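Local structure of ParM protein (Staphylococcus aureus, 3JS6) at residues T118-S122 with N123-T127; A131-E134 with K135-K139; Q162-G165 with T166-D169; M204-E208 with E209-V213. The protein is an actin-like plasmid segregation protein that forms filaments, which probably drive copies of the plasmid apart before cell division. All coordinates share one frame; numbering follows the deposited sequence.

Contact 1 (T118-S122 with N123-T127)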
ATOM      1  N   THR A 118      -4.039  -9.373   2.251  1.00 14.82           N
ATOM      2  CA  THR A 118      -4.115  -8.052   1.674  1.00 19.20           C
ATOM      3  C   THR A 118      -5.137  -7.217   2.446  1.00 24.31           C
ATOM      4  O   THR A 118      -5.691  -7.666   3.459  1.00 27.90           O
ATOM      5  CB  THR A 118      -4.498  -8.117   0.199  1.00 20.14           C
ATOM      6  OG1 THR A 118      -4.359  -6.808  -0.376  1.00 23.63           O
ATOM      7  CG2 THR A 118      -5.955  -8.632   0.034  1.00 22.15           C
ATOM      8  N   GLY A 119      -5.366  -6.004   1.974  1.00 21.18           N
ATOM      9  CA  GLY A 119      -6.322  -5.129   2.618  1.00 19.21           C
ATOM     10  C   GLY A 119      -7.170  -4.375   1.604  1.00 27.07           C
ATOM     11  O   GLY A 119      -6.923  -4.438   0.392  1.00 28.00           O
HETATM   12  N   MSE A 120      -8.183  -3.670   2.095  1.00 24.22           N
HETATM   13  CA  MSE A 120      -9.047  -2.871   1.234  1.00 26.32           C
HETATM   14  C   MSE A 120      -9.608  -1.730   2.061  1.00 31.62           C
HETATM   15  O   MSE A 120      -9.518  -1.759   3.300  1.00 27.98           O
HETATM   16  CB  MSE A 120     -10.171  -3.729   0.619  1.00 29.22           C
HETATM   17  CG  MSE A 120     -10.940  -4.615   1.563  1.00 35.56           C
HETATM   18 SE   MSE A 120     -12.330  -5.659   0.639  1.00 41.15          SE
HETATM   19  CE  MSE A 120     -11.385  -7.220   0.103  1.00 60.19           C
ATOM     20  N   PRO A 121     -10.151  -0.682   1.400  1.00 36.20           N
ATOM     21  CA  PRO A 121     -10.716   0.468   2.122  1.00 34.34           C
ATOM     22  C   PRO A 121     -11.667  -0.003   3.212  1.00 27.66           C
ATOM     23  O   PRO A 121     -12.440  -0.928   3.005  1.00 31.89           O
ATOM     24  CB  PRO A 121     -11.438   1.245   1.024  1.00 34.16           C
ATOM     25  CG  PRO A 121     -10.557   0.984  -0.177  1.00 38.76           C
ATOM     26  CD  PRO A 121     -10.289  -0.503  -0.059  1.00 31.86           C
ATOM     27  N   SER A 122     -11.602   0.641   4.370  1.00 39.13           N
ATOM     28  CA  SER A 122     -12.451   0.267   5.492  1.00 39.55           C
ATOM     29  C   SER A 122     -13.923   0.273   5.118  1.00 36.91           C
ATOM     30  O   SER A 122     -14.692  -0.563   5.587  1.00 42.65           O
ATOM     31  CB  SER A 122     -12.219   1.221   6.673  1.00 48.02           C
ATOM     32  OG  SER A 122     -10.857   1.233   7.073  1.00 60.64           O
ATOM     33  N   ASN A 123     -14.322   1.203   4.260  1.00 37.34           N
ATOM     34  CA  ASN A 123     -15.727   1.291   3.884  1.00 46.46           C
ATOM     35  C   ASN A 123     -16.256   0.189   2.967  1.00 46.52           C
ATOM     36  O   ASN A 123     -17.452   0.104   2.754  1.00 48.24           O
ATOM     37  CB  ASN A 123     -16.031   2.673   3.273  1.00 49.28           C
ATOM     38  CG  ASN A 123     -15.345   2.896   1.939  1.00 49.72           C
ATOM     39  OD1 ASN A 123     -15.486   3.957   1.336  1.00 61.16           O
ATOM     40  ND2 ASN A 123     -14.607   1.903   1.471  1.00 55.88           N
ATOM     41  N   GLU A 124     -15.390  -0.656   2.417  1.00 47.18           N
ATOM     42  CA  GLU A 124     -15.888  -1.730   1.555  1.00 43.70           C
ATOM     43  C   GLU A 124     -15.659  -3.099   2.174  1.00 37.85           C
ATOM     44  O   GLU A 124     -16.130  -4.117   1.661  1.00 34.73           O
ATOM     45  CB  GLU A 124     -15.238  -1.669   0.167  1.00 46.39           C
ATOM     46  CG  GLU A 124     -14.037  -0.759   0.060  1.00 53.11           C
ATOM     47  CD  GLU A 124     -13.500  -0.667  -1.364  1.00 58.78           C
ATOM     48  OE1 GLU A 124     -13.106  -1.714  -1.923  1.00 55.47           O
ATOM     49  OE2 GLU A 124     -13.472   0.451  -1.924  1.00 53.53           O
ATOM     50  N   ILE A 125     -14.970  -3.092   3.307  1.00 41.95           N
ATOM     51  CA  ILE A 125     -14.592  -4.294   4.044  1.00 53.25           C
ATOM     52  C   ILE A 125     -15.730  -5.078   4.701  1.00 56.47           C
ATOM     53  O   ILE A 125     -15.767  -5.234   5.917  1.00 66.15           O
ATOM     54  CB  ILE A 125     -13.526  -3.931   5.121  1.00 52.19           C
ATOM     55  CG1 ILE A 125     -12.876  -5.195   5.675  1.00 56.72           C
ATOM     56  CG2 ILE A 125     -14.165  -3.127   6.241  1.00 62.35           C
ATOM     57  CD1 ILE A 125     -12.063  -5.941   4.657  1.00 46.10           C
ATOM     58  N   GLY A 126     -16.639  -5.599   3.884  1.00 55.93           N
ATOM     59  CA  GLY A 126     -17.753  -6.374   4.397  1.00 52.53           C
ATOM     60  C   GLY A 126     -18.865  -6.404   3.372  1.00 53.25           C
ATOM     61  O   GLY A 126     -19.813  -7.177   3.478  1.00 56.31           O
ATOM     62  N   THR A 127     -18.737  -5.550   2.364  1.00 50.26           N
ATOM     63  CA  THR A 127     -19.723  -5.445   1.308  1.00 45.96           C
ATOM     64  C   THR A 127     -19.515  -6.519   0.254  1.00 50.49           C
ATOM     65  O   THR A 127     -18.768  -7.480   0.460  1.00 51.30           O
ATOM     66  CB  THR A 127     -19.630  -4.084   0.608  1.00 48.14           C
ATOM     67  OG1 THR A 127     -18.503  -4.083  -0.273  1.00 44.33           O
ATOM     68  CG2 THR A 127     -19.463  -2.967   1.633  1.00 37.19           C
TER
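Pro121 O accepts Glu124 N at 3.0 Å as the chain leaves strand 111-120, a type I turn with Ser122 and Asn123 at its corners, and a weak bond from Ile125 N reaches the same oxygen. The chain then tightens further: Ile125 centres an inverse gamma turn, and Glu124 O gathers Gly126 N, Thr127 N and the hydroxyl of Thr127. That hydroxyl also caps Lys129 N, making Thr127 the N-cap of the next helix.

The side chains exploit this fold-back. With chi1 at 48°, Met120 sends CG between its backbone N and carbonyl carbon, where Ile125 CD1 meets it at 3.5 Å. On the proline, the carboxylate end of Glu124 lies against the ring, its CD 3.5 Å from Pro121 CD, while Asn123 ND2 approaches Pro121 CB at 3.3 Å. Tyr87 OH bonds Glu124 OE1 and so helps to fix the carboxylate's rotation.

This is how the actin-like N-terminal domain passes from a central strand into a helix: Met120 packs on Phe133 of helix 128-137 and Ile159 of strand 148-161, while Pro121 and Ser122 touch the start of helix 162-169.

Contact 2 (A131-E134 with K135-K139)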
ATOM      1  N   ALA A 131     -16.381  -9.688  -1.467  1.00 38.52           N
ATOM      2  CA  ALA A 131     -16.634 -10.976  -2.118  1.00 36.59           C
ATOM      3  C   ALA A 131     -15.968 -11.045  -3.490  1.00 32.66           C
ATOM      4  O   ALA A 131     -15.357 -12.049  -3.838  1.00 29.58           O
ATOM      5  CB  ALA A 131     -18.129 -11.210  -2.266  1.00 42.85           C
ATOM      6  N   LYS A 132     -16.094  -9.989  -4.283  1.00 28.85           N
ATOM      7  CA  LYS A 132     -15.476  -9.984  -5.601  1.00 27.82           C
ATOM      8  C   LYS A 132     -13.948  -9.902  -5.542  1.00 25.38           C
ATOM      9  O   LYS A 132     -13.277 -10.444  -6.403  1.00 31.00           O
ATOM     10  CB  LYS A 132     -16.025  -8.823  -6.435  1.00 33.30           C
ATOM     11  CG  LYS A 132     -17.477  -9.046  -6.865  1.00 33.94           C
ATOM     12  CD  LYS A 132     -18.023  -7.912  -7.740  1.00 43.30           C
ATOM     13  CE  LYS A 132     -18.034  -6.587  -7.003  1.00 43.21           C
ATOM     14  NZ  LYS A 132     -18.661  -5.515  -7.832  1.00 50.87           N
ATOM     15  N   PHE A 133     -13.398  -9.223  -4.538  1.00 26.57           N
ATOM     16  CA  PHE A 133     -11.933  -9.108  -4.441  1.00 23.30           C
ATOM     17  C   PHE A 133     -11.390 -10.479  -4.045  1.00 26.21           C
ATOM     18  O   PHE A 133     -10.422 -10.966  -4.626  1.00 24.53           O
ATOM     19  CB  PHE A 133     -11.566  -8.072  -3.387  1.00 24.60           C
ATOM     20  CG  PHE A 133     -10.099  -7.717  -3.340  1.00 19.55           C
ATOM     21  CD1 PHE A 133      -9.587  -7.053  -2.225  1.00 18.65           C
ATOM     22  CD2 PHE A 133      -9.261  -7.960  -4.418  1.00 26.56           C
ATOM     23  CE1 PHE A 133      -8.261  -6.630  -2.179  1.00 21.51           C
ATOM     24  CE2 PHE A 133      -7.936  -7.541  -4.391  1.00 28.28           C
ATOM     25  CZ  PHE A 133      -7.434  -6.875  -3.270  1.00 27.18           C
ATOM     26  N   GLU A 134     -12.018 -11.107  -3.053  1.00 22.94           N
ATOM     27  CA  GLU A 134     -11.567 -12.417  -2.622  1.00 28.35           C
ATOM     28  C   GLU A 134     -11.700 -13.403  -3.777  1.00 29.68           C
ATOM     29  O   GLU A 134     -10.915 -14.347  -3.885  1.00 27.31           O
ATOM     30  CB  GLU A 134     -12.345 -12.878  -1.371  1.00 36.07           C
ATOM     31  CG  GLU A 134     -13.344 -14.007  -1.578  1.00 54.26           C
ATOM     32  CD  GLU A 134     -12.699 -15.364  -1.862  1.00 57.73           C
ATOM     33  OE1 GLU A 134     -11.861 -15.827  -1.047  1.00 54.57           O
ATOM     34  OE2 GLU A 134     -13.049 -15.969  -2.901  1.00 59.21           O
ATOM     35  N   LYS A 135     -12.684 -13.202  -4.652  1.00 28.18           N
ATOM     36  CA  LYS A 135     -12.830 -14.105  -5.795  1.00 30.33           C
ATOM     37  C   LYS A 135     -11.698 -13.894  -6.822  1.00 31.32           C
ATOM     38  O   LYS A 135     -11.278 -14.819  -7.516  1.00 25.27           O
ATOM     39  CB  LYS A 135     -14.184 -13.901  -6.478  1.00 37.62           C
ATOM     40  CG  LYS A 135     -15.262 -14.851  -6.005  1.00 41.86           C
ATOM     41  CD  LYS A 135     -16.544 -14.686  -6.822  1.00 50.91           C
ATOM     42  CE  LYS A 135     -16.265 -14.846  -8.321  1.00 56.67           C
ATOM     43  NZ  LYS A 135     -17.477 -14.652  -9.182  1.00 64.34           N
ATOM     44  N   LEU A 136     -11.208 -12.670  -6.930  1.00 25.95           N
ATOM     45  CA  LEU A 136     -10.121 -12.420  -7.854  1.00 28.55           C
ATOM     46  C   LEU A 136      -8.858 -13.115  -7.312  1.00 26.47           C
ATOM     47  O   LEU A 136      -8.113 -13.737  -8.054  1.00 20.86           O
ATOM     48  CB  LEU A 136      -9.851 -10.915  -7.960  1.00 25.37           C
ATOM     49  CG  LEU A 136     -10.817  -9.999  -8.718  1.00 39.66           C
ATOM     50  CD1 LEU A 136     -10.395  -8.529  -8.523  1.00 34.09           C
ATOM     51  CD2 LEU A 136     -10.812 -10.362 -10.209  1.00 32.11           C
ATOM     52  N   LEU A 137      -8.654 -13.012  -6.005  1.00 19.82           N
ATOM     53  CA  LEU A 137      -7.467 -13.551  -5.340  1.00 22.35           C
ATOM     54  C   LEU A 137      -7.414 -15.058  -5.162  1.00 21.81           C
ATOM     55  O   LEU A 137      -6.387 -15.700  -5.408  1.00 24.19           O
ATOM     56  CB  LEU A 137      -7.336 -12.898  -3.966  1.00 20.67           C
ATOM     57  CG  LEU A 137      -7.197 -11.376  -4.003  1.00 22.06           C
ATOM     58  CD1 LEU A 137      -7.250 -10.816  -2.562  1.00 20.65           C
ATOM     59  CD2 LEU A 137      -5.886 -11.000  -4.699  1.00 24.47           C
ATOM     60  N   ASN A 138      -8.534 -15.624  -4.741  1.00 26.30           N
ATOM     61  CA  ASN A 138      -8.585 -17.047  -4.473  1.00 27.61           C
ATOM     62  C   ASN A 138      -8.805 -17.960  -5.661  1.00 32.84           C
ATOM     63  O   ASN A 138      -9.921 -18.431  -5.882  1.00 26.76           O
ATOM     64  CB  ASN A 138      -9.649 -17.335  -3.425  1.00 27.00           C
ATOM     65  CG  ASN A 138      -9.290 -18.510  -2.572  1.00 33.55           C
ATOM     66  OD1 ASN A 138      -8.668 -19.453  -3.052  1.00 32.12           O
ATOM     67  ND2 ASN A 138      -9.668 -18.468  -1.298  1.00 38.84           N
ATOM     68  N   LYS A 139      -7.728 -18.221  -6.407  1.00 30.71           N
ATOM     69  CA  LYS A 139      -7.771 -19.111  -7.558  1.00 29.71           C
ATOM     70  C   LYS A 139      -6.373 -19.487  -8.013  1.00 30.92           C
ATOM     71  O   LYS A 139      -5.400 -18.799  -7.710  1.00 28.62           O
ATOM     72  CB  LYS A 139      -8.531 -18.476  -8.731  1.00 31.69           C
ATOM     73  CG  LYS A 139      -7.867 -17.276  -9.362  1.00 36.06           C
ATOM     74  CD  LYS A 139      -8.753 -16.692 -10.458  1.00 37.88           C
ATOM     75  CE  LYS A 139      -8.229 -15.338 -10.930  1.00 41.77           C
ATOM     76  NZ  LYS A 139      -9.124 -14.727 -11.935  1.00 48.56           N
TER
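Phe133 swings its ring out anti to the backbone N (chi1 -171°), and Leu137, one turn further on, directs CG away from its own carbonyl carbon (chi1 -60°), which brings a leucine methyl over the phenylalanine ring. The pair is an i, i+4 contact on the buried side of an alpha helix, here the last turns of helix 128-137 in the actin-like N-terminal domain. Leu137 CD1 stands 3.9 Å from the centroid of the Phe133 ring and only 14° off its normal, a CH-pi contact over the face. Leu136 adds a looser apolar neighbour, its CD1 4.3 Å from Phe133 CD2.

The backbone keeps these groups in step. Phe133 O takes Leu137 N at 3.0 Å, and Leu137 CG sits beside the same oxygen. Ala131 O and Lys132 O bind Lys135 N and Leu136 N in the same i to i+4 pattern, and Glu134 O takes Asn138 N at 2.8 Å where the helix ends.

Around the helix, Phe133 and Leu137 both press on Thr118 of strand 111-120, and the Phe133 ring also meets Tyr87, with the planes at an intermediate tilt. Away from the ring contact, Lys132 NZ forms a salt bridge with Asp88. The helix terminus has a side-chain link of its own: Glu134, bent back at its second torsion, follows its backbone bond to Asn138 with a second, weak one, in which Asn138 ND2 lies 3.4 Å from Glu134 OE1.

Contact 3 (Q162-G165 with T166-D169)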
ATOM      1  N   GLN A 162      -7.509  -1.581   5.486  1.00 32.71           N
ATOM      2  CA  GLN A 162      -6.133  -1.107   5.303  1.00 38.69           C
ATOM      3  C   GLN A 162      -5.397  -0.550   6.513  1.00 36.98           C
ATOM      4  O   GLN A 162      -4.222  -0.880   6.731  1.00 36.47           O
ATOM      5  CB  GLN A 162      -6.075  -0.085   4.172  1.00 44.06           C
ATOM      6  CG  GLN A 162      -6.919  -0.468   3.000  1.00 48.33           C
ATOM      7  CD  GLN A 162      -6.574   0.323   1.765  1.00 57.31           C
ATOM      8  OE1 GLN A 162      -6.407   1.551   1.816  1.00 50.43           O
ATOM      9  NE2 GLN A 162      -6.470  -0.373   0.639  1.00 44.30           N
ATOM     10  N   PRO A 163      -6.058   0.317   7.306  1.00 29.02           N
ATOM     11  CA  PRO A 163      -5.373   0.869   8.481  1.00 36.80           C
ATOM     12  C   PRO A 163      -4.953  -0.229   9.449  1.00 33.43           C
ATOM     13  O   PRO A 163      -4.049  -0.022  10.253  1.00 30.16           O
ATOM     14  CB  PRO A 163      -6.420   1.808   9.106  1.00 30.91           C
ATOM     15  CG  PRO A 163      -7.279   2.201   7.937  1.00 34.57           C
ATOM     16  CD  PRO A 163      -7.409   0.892   7.162  1.00 38.29           C
HETATM   17  N   MSE A 164      -5.614  -1.387   9.379  1.00 24.86           N
HETATM   18  CA  MSE A 164      -5.279  -2.492  10.289  1.00 29.71           C
HETATM   19  C   MSE A 164      -3.892  -3.072  10.011  1.00 26.95           C
HETATM   20  O   MSE A 164      -3.213  -3.548  10.925  1.00 25.75           O
HETATM   21  CB  MSE A 164      -6.309  -3.620  10.196  1.00 27.67           C
HETATM   22  CG  MSE A 164      -7.029  -3.930  11.504  1.00 51.29           C
HETATM   23 SE   MSE A 164      -5.900  -4.111  13.105  1.00 50.46          SE
HETATM   24  CE  MSE A 164      -7.348  -4.325  14.390  1.00 58.23           C
ATOM     25  N   GLY A 165      -3.482  -3.051   8.747  1.00 23.29           N
ATOM     26  CA  GLY A 165      -2.176  -3.573   8.409  1.00 23.58           C
ATOM     27  C   GLY A 165      -1.128  -2.745   9.116  1.00 21.49           C
ATOM     28  O   GLY A 165      -0.171  -3.263   9.675  1.00 21.16           O
ATOM     29  N   THR A 166      -1.328  -1.437   9.088  1.00 20.14           N
ATOM     30  CA  THR A 166      -0.423  -0.498   9.726  1.00 24.93           C
ATOM     31  C   THR A 166      -0.382  -0.735  11.238  1.00 21.22           C
ATOM     32  O   THR A 166       0.682  -0.844  11.817  1.00 24.24           O
ATOM     33  CB  THR A 166      -0.869   0.948   9.397  1.00 23.25           C
ATOM     34  OG1 THR A 166      -0.747   1.156   7.982  1.00 36.03           O
ATOM     35  CG2 THR A 166      -0.005   1.969  10.117  1.00 27.63           C
ATOM     36  N   LEU A 167      -1.544  -0.807  11.880  1.00 25.77           N
ATOM     37  CA  LEU A 167      -1.575  -1.064  13.321  1.00 25.62           C
ATOM     38  C   LEU A 167      -0.839  -2.363  13.693  1.00 26.22           C
ATOM     39  O   LEU A 167      -0.099  -2.419  14.685  1.00 20.52           O
ATOM     40  CB  LEU A 167      -3.028  -1.144  13.803  1.00 22.57           C
ATOM     41  CG  LEU A 167      -3.676   0.215  14.015  1.00 29.19           C
ATOM     42  CD1 LEU A 167      -5.163   0.063  14.270  1.00 39.31           C
ATOM     43  CD2 LEU A 167      -3.002   0.906  15.171  1.00 37.39           C
ATOM     44  N   LEU A 168      -1.070  -3.405  12.900  1.00 21.62           N
ATOM     45  CA  LEU A 168      -0.470  -4.717  13.126  1.00 24.70           C
ATOM     46  C   LEU A 168       1.047  -4.744  12.945  1.00 25.00           C
ATOM     47  O   LEU A 168       1.740  -5.553  13.572  1.00 24.38           O
ATOM     48  CB  LEU A 168      -1.121  -5.746  12.201  1.00 16.19           C
ATOM     49  CG  LEU A 168      -2.583  -6.062  12.545  1.00 21.38           C
ATOM     50  CD1 LEU A 168      -3.145  -7.039  11.485  1.00 27.28           C
ATOM     51  CD2 LEU A 168      -2.683  -6.658  13.943  1.00 24.03           C
ATOM     52  N   ASP A 169       1.556  -3.874  12.077  1.00 19.60           N
ATOM     53  CA  ASP A 169       2.991  -3.765  11.831  1.00 22.46           C
ATOM     54  C   ASP A 169       3.637  -3.415  13.170  1.00 22.64           C
ATOM     55  O   ASP A 169       4.677  -3.955  13.522  1.00 23.40           O
ATOM     56  CB  ASP A 169       3.235  -2.635  10.796  1.00 23.65           C
ATOM     57  CG  ASP A 169       4.725  -2.322  10.538  1.00 35.50           C
ATOM     58  OD1 ASP A 169       5.584  -3.238  10.504  1.00 25.77           O
ATOM     59  OD2 ASP A 169       5.033  -1.124  10.315  1.00 26.32           O
TER
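Met164 against Leu168 is an i, i+4 contact within a short, largely buried alpha helix, 162-169, which starts where strand 148-161 ends. Its position between the sheets of the two actin-like domains is consistent with one of the interdomain connecting helices of the actin fold. Pro163 and Leu167 face strand 196-202 of the second domain, whereas Gln162 is tied by its backbone to Met120 in the first.

The selenium of Met164, a selenomethionine, does the touching. A bend at the second torsion (chi2 -47°) carries SE along the helix to Leu168, where it lies 3.9 Å from Leu168 CG, with Leu167 CB a little farther off. Leu168 CG also packs tightly against the backbone, 3.1 Å from Met164 O. The same oxygen receives Leu168 N at 2.9 Å, in a fairly straight bond of 160°. One residue earlier, Pro163 O takes Leu167 N at 3.1 Å with an angle of 168°, and Thr166 CB rests beside that carbonyl.

Beyond these turns the helix end is polar. Lys332 NZ binds both Leu168 O and Asp169 O, placing a positive charge at the carbonyl end, where the helix dipole would probably favour it. Asp169 OD2 meets Arg328 NH2 in a salt bridge and Ser325 OG in a hydrogen bond, while the main-chain N of Asp169 reaches Gly165 O at 3.0 Å.

Contact 4 (M204-E208 with E209-V213)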
HETATM    1  N   MSE A 204      -9.392  -3.045  19.540  1.00 31.11           N
HETATM    2  CA  MSE A 204      -9.261  -3.684  18.240  1.00 33.93           C
HETATM    3  C   MSE A 204     -10.357  -3.467  17.238  1.00 32.51           C
HETATM    4  O   MSE A 204     -10.360  -4.120  16.197  1.00 32.42           O
HETATM    5  CB  MSE A 204      -9.069  -5.188  18.414  1.00 37.92           C
HETATM    6  CG  MSE A 204      -7.800  -5.542  19.159  1.00 45.78           C
HETATM    7 SE   MSE A 204      -7.474  -7.438  19.189  1.00 63.50          SE
HETATM    8  CE  MSE A 204      -8.918  -7.916  20.465  1.00  9.84           C
ATOM      9  N   LYS A 205     -11.291  -2.570  17.520  1.00 25.13           N
ATOM     10  CA  LYS A 205     -12.352  -2.353  16.557  1.00 22.62           C
ATOM     11  C   LYS A 205     -12.372  -0.897  16.123  1.00 26.15           C
ATOM     12  O   LYS A 205     -12.292   0.001  16.957  1.00 23.60           O
ATOM     13  CB  LYS A 205     -13.707  -2.744  17.163  1.00 34.68           C
ATOM     14  CG  LYS A 205     -14.808  -2.835  16.131  1.00 45.44           C
ATOM     15  CD  LYS A 205     -16.161  -3.113  16.747  1.00 60.18           C
ATOM     16  CE  LYS A 205     -16.250  -3.998  17.632  0.50 61.72           C
ATOM     17  N   ARG A 206     -12.498  -0.666  14.821  1.00 20.25           N
ATOM     18  CA  ARG A 206     -12.503   0.698  14.318  1.00 28.39           C
ATOM     19  C   ARG A 206     -13.709   1.471  14.818  1.00 30.80           C
ATOM     20  O   ARG A 206     -14.827   0.952  14.835  1.00 28.62           O
ATOM     21  CB  ARG A 206     -12.486   0.688  12.792  1.00 26.51           C
ATOM     22  CG  ARG A 206     -12.541   2.059  12.133  1.00 24.80           C
ATOM     23  CD  ARG A 206     -12.221   1.871  10.655  1.00 42.75           C
ATOM     24  NE  ARG A 206     -12.161   3.128   9.928  1.00 36.07           N
ATOM     25  CZ  ARG A 206     -13.226   3.801   9.519  1.00 30.53           C
ATOM     26  NH1 ARG A 206     -14.440   3.327   9.768  1.00 39.01           N
ATOM     27  NH2 ARG A 206     -13.075   4.947   8.869  1.00 26.34           N
ATOM     28  N   VAL A 207     -13.470   2.711  15.232  1.00 27.71           N
ATOM     29  CA  VAL A 207     -14.525   3.602  15.721  1.00 28.15           C
ATOM     30  C   VAL A 207     -14.821   4.654  14.646  1.00 27.99           C
ATOM     31  O   VAL A 207     -14.110   5.668  14.529  1.00 23.20           O
ATOM     32  CB  VAL A 207     -14.092   4.345  16.999  1.00 26.68           C
ATOM     33  CG1 VAL A 207     -15.264   5.117  17.550  1.00 37.24           C
ATOM     34  CG2 VAL A 207     -13.575   3.353  18.050  1.00 27.51           C
ATOM     35  N   GLU A 208     -15.868   4.427  13.857  1.00 23.33           N
ATOM     36  CA  GLU A 208     -16.185   5.381  12.808  1.00 36.00           C
ATOM     37  C   GLU A 208     -16.492   6.766  13.336  1.00 33.63           C
ATOM     38  O   GLU A 208     -16.145   7.758  12.695  1.00 44.77           O
ATOM     39  CB  GLU A 208     -17.348   4.911  11.937  1.00 42.43           C
ATOM     40  CG  GLU A 208     -17.740   5.976  10.905  1.00 58.34           C
ATOM     41  CD  GLU A 208     -16.634   6.345   9.915  1.00 69.17           C
ATOM     42  OE1 GLU A 208     -15.581   6.852  10.350  1.00 70.90           O
ATOM     43  OE2 GLU A 208     -16.818   6.151   8.690  1.00 68.52           O
ATOM     44  N   GLU A 209     -17.125   6.847  14.497  1.00 34.43           N
ATOM     45  CA  GLU A 209     -17.454   8.151  15.073  1.00 42.44           C
ATOM     46  C   GLU A 209     -16.204   8.971  15.416  1.00 41.61           C
ATOM     47  O   GLU A 209     -16.288  10.184  15.602  1.00 44.34           O
ATOM     48  CB  GLU A 209     -18.289   7.986  16.344  1.00 40.80           C
ATOM     49  CG  GLU A 209     -19.443   7.011  16.214  1.00 64.03           C
ATOM     50  CD  GLU A 209     -20.136   6.758  17.544  1.00 73.34           C
ATOM     51  OE1 GLU A 209     -20.678   7.723  18.141  1.00 76.03           O
ATOM     52  OE2 GLU A 209     -20.139   5.590  17.991  1.00 76.53           O
ATOM     53  N   GLU A 210     -15.051   8.315  15.517  1.00 35.36           N
ATOM     54  CA  GLU A 210     -13.820   9.036  15.849  1.00 33.46           C
ATOM     55  C   GLU A 210     -12.770   8.975  14.744  1.00 34.42           C
ATOM     56  O   GLU A 210     -11.581   9.151  14.990  1.00 29.11           O
ATOM     57  CB  GLU A 210     -13.227   8.498  17.148  1.00 30.69           C
ATOM     58  CG  GLU A 210     -14.201   8.508  18.332  1.00 42.65           C
ATOM     59  CD  GLU A 210     -13.581   7.941  19.599  1.00 47.49           C
ATOM     60  OE1 GLU A 210     -12.981   6.847  19.539  1.00 45.96           O
ATOM     61  OE2 GLU A 210     -13.700   8.587  20.656  1.00 55.15           O
ATOM     62  N   SER A 211     -13.222   8.716  13.523  1.00 30.98           N
ATOM     63  CA  SER A 211     -12.337   8.648  12.362  1.00 29.18           C
ATOM     64  C   SER A 211     -12.771   9.765  11.425  1.00 30.95           C
ATOM     65  O   SER A 211     -13.938  10.166  11.434  1.00 31.06           O
ATOM     66  CB  SER A 211     -12.491   7.288  11.679  1.00 27.94           C
ATOM     67  OG  SER A 211     -12.227   6.261  12.628  1.00 26.00           O
ATOM     68  N   PHE A 212     -11.843  10.298  10.643  1.00 29.38           N
ATOM     69  CA  PHE A 212     -12.199  11.366   9.718  1.00 33.28           C
ATOM     70  C   PHE A 212     -11.154  11.555   8.641  1.00 34.93           C
ATOM     71  O   PHE A 212     -10.074  10.946   8.684  1.00 26.47           O
ATOM     72  CB  PHE A 212     -12.414  12.696  10.465  1.00 25.87           C
ATOM     73  CG  PHE A 212     -11.226  13.155  11.261  1.00 29.71           C
ATOM     74  CD1 PHE A 212     -10.974  12.622  12.528  1.00 33.50           C
ATOM     75  CD2 PHE A 212     -10.360  14.120  10.752  1.00 23.30           C
ATOM     76  CE1 PHE A 212      -9.873  13.047  13.282  1.00 32.55           C
ATOM     77  CE2 PHE A 212      -9.257  14.553  11.491  1.00 33.14           C
ATOM     78  CZ  PHE A 212      -9.011  14.014  12.766  1.00 25.49           C
ATOM     79  N   VAL A 213     -11.486  12.405   7.671  1.00 28.29           N
ATOM     80  CA  VAL A 213     -10.582  12.706   6.572  1.00 28.85           C
ATOM     81  C   VAL A 213     -10.490  14.210   6.310  1.00 33.52           C
ATOM     82  O   VAL A 213     -11.496  14.903   6.318  1.00 31.42           O
ATOM     83  CB  VAL A 213     -11.039  12.037   5.277  1.00 28.59           C
ATOM     84  CG1 VAL A 213     -10.050  12.354   4.156  1.00 34.45           C
ATOM     85  CG2 VAL A 213     -11.153  10.527   5.482  1.00 32.79           C
TER
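Val207 O is gripped by two donors, Ser211 OG at 2.7 Å and Glu210 N at 3.0 Å, which arrive from opposite faces of its carbonyl plane. This is the tight part of the contact. Ser211 N closes a second, overlapping turn on Glu208 O at 3.2 Å, and the serine hydroxyl, already donating to Val207 O, is also bonded to Thr200 N. The buried serine thus ties the turn to the neighbouring strand. Over Ser211 lies one face of the Arg206 guanidinium, with NH2 3.7 Å from Ser211 CB; the arginine's extended chain carries the group across to the serine, and its NE makes a salt bridge to Asp199.

These turns interrupt strand 205-214, the edge strand of the mixed sheet in the second actin-like domain, which forms a beta hairpin with strand 196-202. They let the chain bulge outward before it rejoins its partner at Phe212, which pairs with Ile198.

Toward solvent the chemistry becomes acidic and looser. Glu208, curled back by a bend at chi2 (61°), holds OE1 3.5 Å from Arg206 NH2 in a salt bridge and 3.4 Å from Ser211 CB. Glu209 is exposed at the crest of the bulge. Glu210 lays its chain across Val207, whose CG1 is 3.6 Å from Glu210 CG, and its OE2 forms a salt bridge with Lys185 NZ.

Overall arrangement
Contact 3 is the most buried of the four and contact 4 lies at the surface; contacts 1 and 2 fall between. Contacts 2 and 3 are helical, relying on i to i+4 bonds and apolar neighbours, whereas contacts 1 and 4 are turns in which one carbonyl accepts more than one donor. Contacts 1 and 2 belong to consecutive elements of the first domain and touch through Thr118, Met120, Phe133 and Leu137. Contact 1 also meets the start of contact 3 and, through Ser122 and Arg206, contact 4, placing it where the two domains come together; contact 3 also touches contact 4, through Met164 and Met204. Contacts 2 and 4 stay apart, their nearest atoms about 16 Å from each other.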